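Local coordinates for embryonic developmental protein tofu-6 (Caenorhabditis elegans, PDB 7OCX) that probably serves piRNA (21U-RNA) biogenesis as part of the PETISCO complex, pairing with PID-3 through its RNA recognition motif domain, at residues C[26-30]-C[31-35]. Numbering follows the deposited sequence.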
ATOM      1  N   LYS C  26      26.277  18.349  19.606  1.00 53.68           N
ATOM      2  CA  LYS C  26      25.469  18.783  20.745  1.00 53.64           C
ATOM      3  C   LYS C  26      24.297  19.661  20.331  1.00 50.72           C
ATOM      4  O   LYS C  26      23.282  19.712  21.036  1.00 49.81           O
ATOM      5  CB  LYS C  26      26.338  19.551  21.746  1.00 58.04           C
ATOM      6  N   ALA C  27      24.422  20.369  19.214  1.00 52.57           N
ATOM      7  CA  ALA C  27      23.437  21.358  18.794  1.00 52.29           C
ATOM      8  C   ALA C  27      22.300  20.759  17.977  1.00 54.67           C
ATOM      9  O   ALA C  27      21.374  21.486  17.608  1.00 50.62           O
ATOM     10  CB  ALA C  27      24.117  22.456  17.971  1.00 50.74           C
ATOM     11  N   TRP C  28      22.356  19.466  17.667  1.00 47.49           N
ATOM     12  CA  TRP C  28      21.351  18.861  16.804  1.00 37.99           C
ATOM     13  C   TRP C  28      20.113  18.542  17.631  1.00 41.93           C
ATOM     14  O   TRP C  28      20.187  18.297  18.840  1.00 45.95           O
ATOM     15  CB  TRP C  28      21.881  17.558  16.204  1.00 42.70           C
ATOM     16  CG  TRP C  28      22.808  17.729  15.063  1.00 41.09           C
ATOM     17  CD1 TRP C  28      23.591  18.818  14.800  1.00 45.21           C
ATOM     18  CD2 TRP C  28      23.167  16.737  14.098  1.00 44.61           C
ATOM     19  NE1 TRP C  28      24.373  18.583  13.700  1.00 48.15           N
ATOM     20  CE2 TRP C  28      24.138  17.310  13.252  1.00 46.17           C
ATOM     21  CE3 TRP C  28      22.744  15.425  13.855  1.00 41.57           C
ATOM     22  CZ2 TRP C  28      24.695  16.620  12.176  1.00 51.65           C
ATOM     23  CZ3 TRP C  28      23.299  14.732  12.786  1.00 40.41           C
ATOM     24  CH2 TRP C  28      24.271  15.332  11.963  1.00 44.97           C
ATOM     25  N   ASN C  29      18.967  18.525  16.960  1.00 40.83           N
ATOM     26  CA  ASN C  29      17.748  17.989  17.539  1.00 39.39           C
ATOM     27  C   ASN C  29      17.353  16.796  16.645  1.00 40.98           C
ATOM     28  O   ASN C  29      18.087  16.412  15.726  1.00 38.61           O
ATOM     29  CB  ASN C  29      16.710  19.103  17.634  1.00 44.44           C
ATOM     30  CG  ASN C  29      16.024  19.400  16.323  1.00 47.94           C
ATOM     31  OD1 ASN C  29      16.454  18.978  15.265  1.00 42.64           O
ATOM     32  ND2 ASN C  29      15.024  20.269  16.389  1.00 57.67           N
ATOM     33  N   ASP C  30      16.195  16.210  16.920  1.00 37.89           N
ATOM     34  CA  ASP C  30      15.810  15.015  16.189  1.00 38.68           C
ATOM     35  C   ASP C  30      15.548  15.308  14.717  1.00 40.58           C
ATOM     36  O   ASP C  30      15.716  14.411  13.878  1.00 36.02           O
ATOM     37  CB  ASP C  30      14.592  14.371  16.837  1.00 39.06           C
ATOM     38  CG  ASP C  30      13.452  15.338  17.053  1.00 44.97           C
ATOM     39  OD1 ASP C  30      13.621  16.568  16.821  1.00 48.78           O
ATOM     40  OD2 ASP C  30      12.368  14.847  17.443  1.00 53.80           O
ATOM     41  N   TRP C  31      15.136  16.535  14.376  1.00 36.29           N
ATOM     42  CA  TRP C  31      14.964  16.861  12.964  1.00 36.59           C
ATOM     43  C   TRP C  31      16.294  16.933  12.224  1.00 39.80           C
ATOM     44  O   TRP C  31      16.363  16.547  11.055  1.00 36.55           O
ATOM     45  CB  TRP C  31      14.190  18.155  12.779  1.00 39.72           C
ATOM     46  CG  TRP C  31      12.756  18.018  13.092  1.00 38.93           C
ATOM     47  CD1 TRP C  31      12.121  18.462  14.217  1.00 38.23           C
ATOM     48  CD2 TRP C  31      11.757  17.339  12.310  1.00 40.60           C
ATOM     49  NE1 TRP C  31      10.791  18.143  14.169  1.00 42.55           N
ATOM     50  CE2 TRP C  31      10.543  17.438  13.017  1.00 38.37           C
ATOM     51  CE3 TRP C  31      11.771  16.664  11.080  1.00 43.46           C
ATOM     52  CZ2 TRP C  31       9.349  16.913  12.529  1.00 41.54           C
ATOM     53  CZ3 TRP C  31      10.591  16.115  10.602  1.00 38.81           C
ATOM     54  CH2 TRP C  31       9.398  16.229  11.328  1.00 36.57           C
ATOM     55  N   ASN C  32      17.368  17.391  12.872  1.00 41.02           N
ATOM     56  CA  ASN C  32      18.682  17.349  12.227  1.00 43.17           C
ATOM     57  C   ASN C  32      19.072  15.909  11.891  1.00 42.22           C
ATOM     58  O   ASN C  32      19.551  15.618  10.788  1.00 39.81           O
ATOM     59  CB  ASN C  32      19.726  17.978  13.150  1.00 41.97           C
ATOM     60  CG  ASN C  32      19.438  19.430  13.432  1.00 49.67           C
ATOM     61  OD1 ASN C  32      19.322  19.830  14.591  1.00 44.78           O
ATOM     62  ND2 ASN C  32      19.348  20.236  12.380  1.00 51.00           N
ATOM     63  N   LEU C  33      18.899  15.009  12.860  1.00 37.57           N
ATOM     64  CA  LEU C  33      19.200  13.592  12.677  1.00 39.86           C
ATOM     65  C   LEU C  33      18.340  12.991  11.572  1.00 36.97           C
ATOM     66  O   LEU C  33      18.829  12.249  10.707  1.00 38.26           O
ATOM     67  CB  LEU C  33      18.971  12.869  14.006  1.00 36.70           C
ATOM     68  CG  LEU C  33      19.334  11.388  14.061  1.00 42.13           C
ATOM     69  CD1 LEU C  33      20.796  11.166  13.725  1.00 42.74           C
ATOM     70  CD2 LEU C  33      19.009  10.822  15.432  1.00 38.95           C
ATOM     71  N   PHE C  34      17.045  13.297  11.593  1.00 37.80           N
ATOM     72  CA  PHE C  34      16.158  12.831  10.534  1.00 38.26           C
ATOM     73  C   PHE C  34      16.676  13.256   9.160  1.00 40.44           C
ATOM     74  O   PHE C  34      16.692  12.459   8.212  1.00 35.73           O
ATOM     75  CB  PHE C  34      14.742  13.368  10.795  1.00 35.01           C
ATOM     76  CG  PHE C  34      13.846  13.317   9.599  1.00 33.99           C
ATOM     77  CD1 PHE C  34      13.171  12.149   9.272  1.00 35.78           C
ATOM     78  CD2 PHE C  34      13.680  14.441   8.803  1.00 37.86           C
ATOM     79  CE1 PHE C  34      12.350  12.093   8.162  1.00 36.04           C
ATOM     80  CE2 PHE C  34      12.872  14.397   7.687  1.00 43.62           C
ATOM     81  CZ  PHE C  34      12.200  13.217   7.360  1.00 38.15           C
ATOM     82  N   HIS C  35      17.109  14.518   9.038  1.00 40.29           N
ATOM     83  CA  HIS C  35      17.511  15.022   7.724  1.00 43.87           C
ATOM     84  C   HIS C  35      18.705  14.236   7.190  1.00 41.95           C
ATOM     85  O   HIS C  35      18.799  13.966   5.988  1.00 42.88           O
ATOM     86  CB  HIS C  35      17.868  16.518   7.753  1.00 38.97           C
ATOM     87  CG  HIS C  35      16.702  17.441   7.962  1.00 47.94           C
ATOM     88  ND1 HIS C  35      15.433  17.170   7.495  1.00 51.73           N
ATOM     89  CD2 HIS C  35      16.641  18.684   8.506  1.00 57.95           C
ATOM     90  CE1 HIS C  35      14.623  18.168   7.811  1.00 46.44           C
ATOM     91  NE2 HIS C  35      15.334  19.107   8.413  1.00 56.77           N
TER
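Loop residues 26-29 lead into helix 30-38, whose first turn closes with L33 N to N29 O at 3.3 Å and F34 N to D30 O at 2.9 Å. N29 is the N-cap and forms a capping box with N32. With N29 CG held between its own backbone N and carbonyl carbon (chi1 79°), the amide folds back over the helix start, and OD1 accepts from N32 N at 3.0 Å, the donor lying almost in line with the C=O. N32 OD1 takes N29 N on an in-plane lone pair at 2.7 Å, a nearly straight bond. The two side chains cross at about a right angle, with their amide planes 42° apart. N32 CB packs obliquely against the W28 indole, 3.6 Å from CG. D30 lies alongside W31, and its OD1 receives a weak bond from W31 N (2.9 Å), while OD2 makes salt bridges to R47 and to K56 of the PID-3 chain. This capped helix start follows the first strand of the RRM fold: L33 and F34 pack on strand 43-51, W28 meets F87 edge-to-face, and the rings of W31 and F34 reach F57 of PID-3 at the subunit interface.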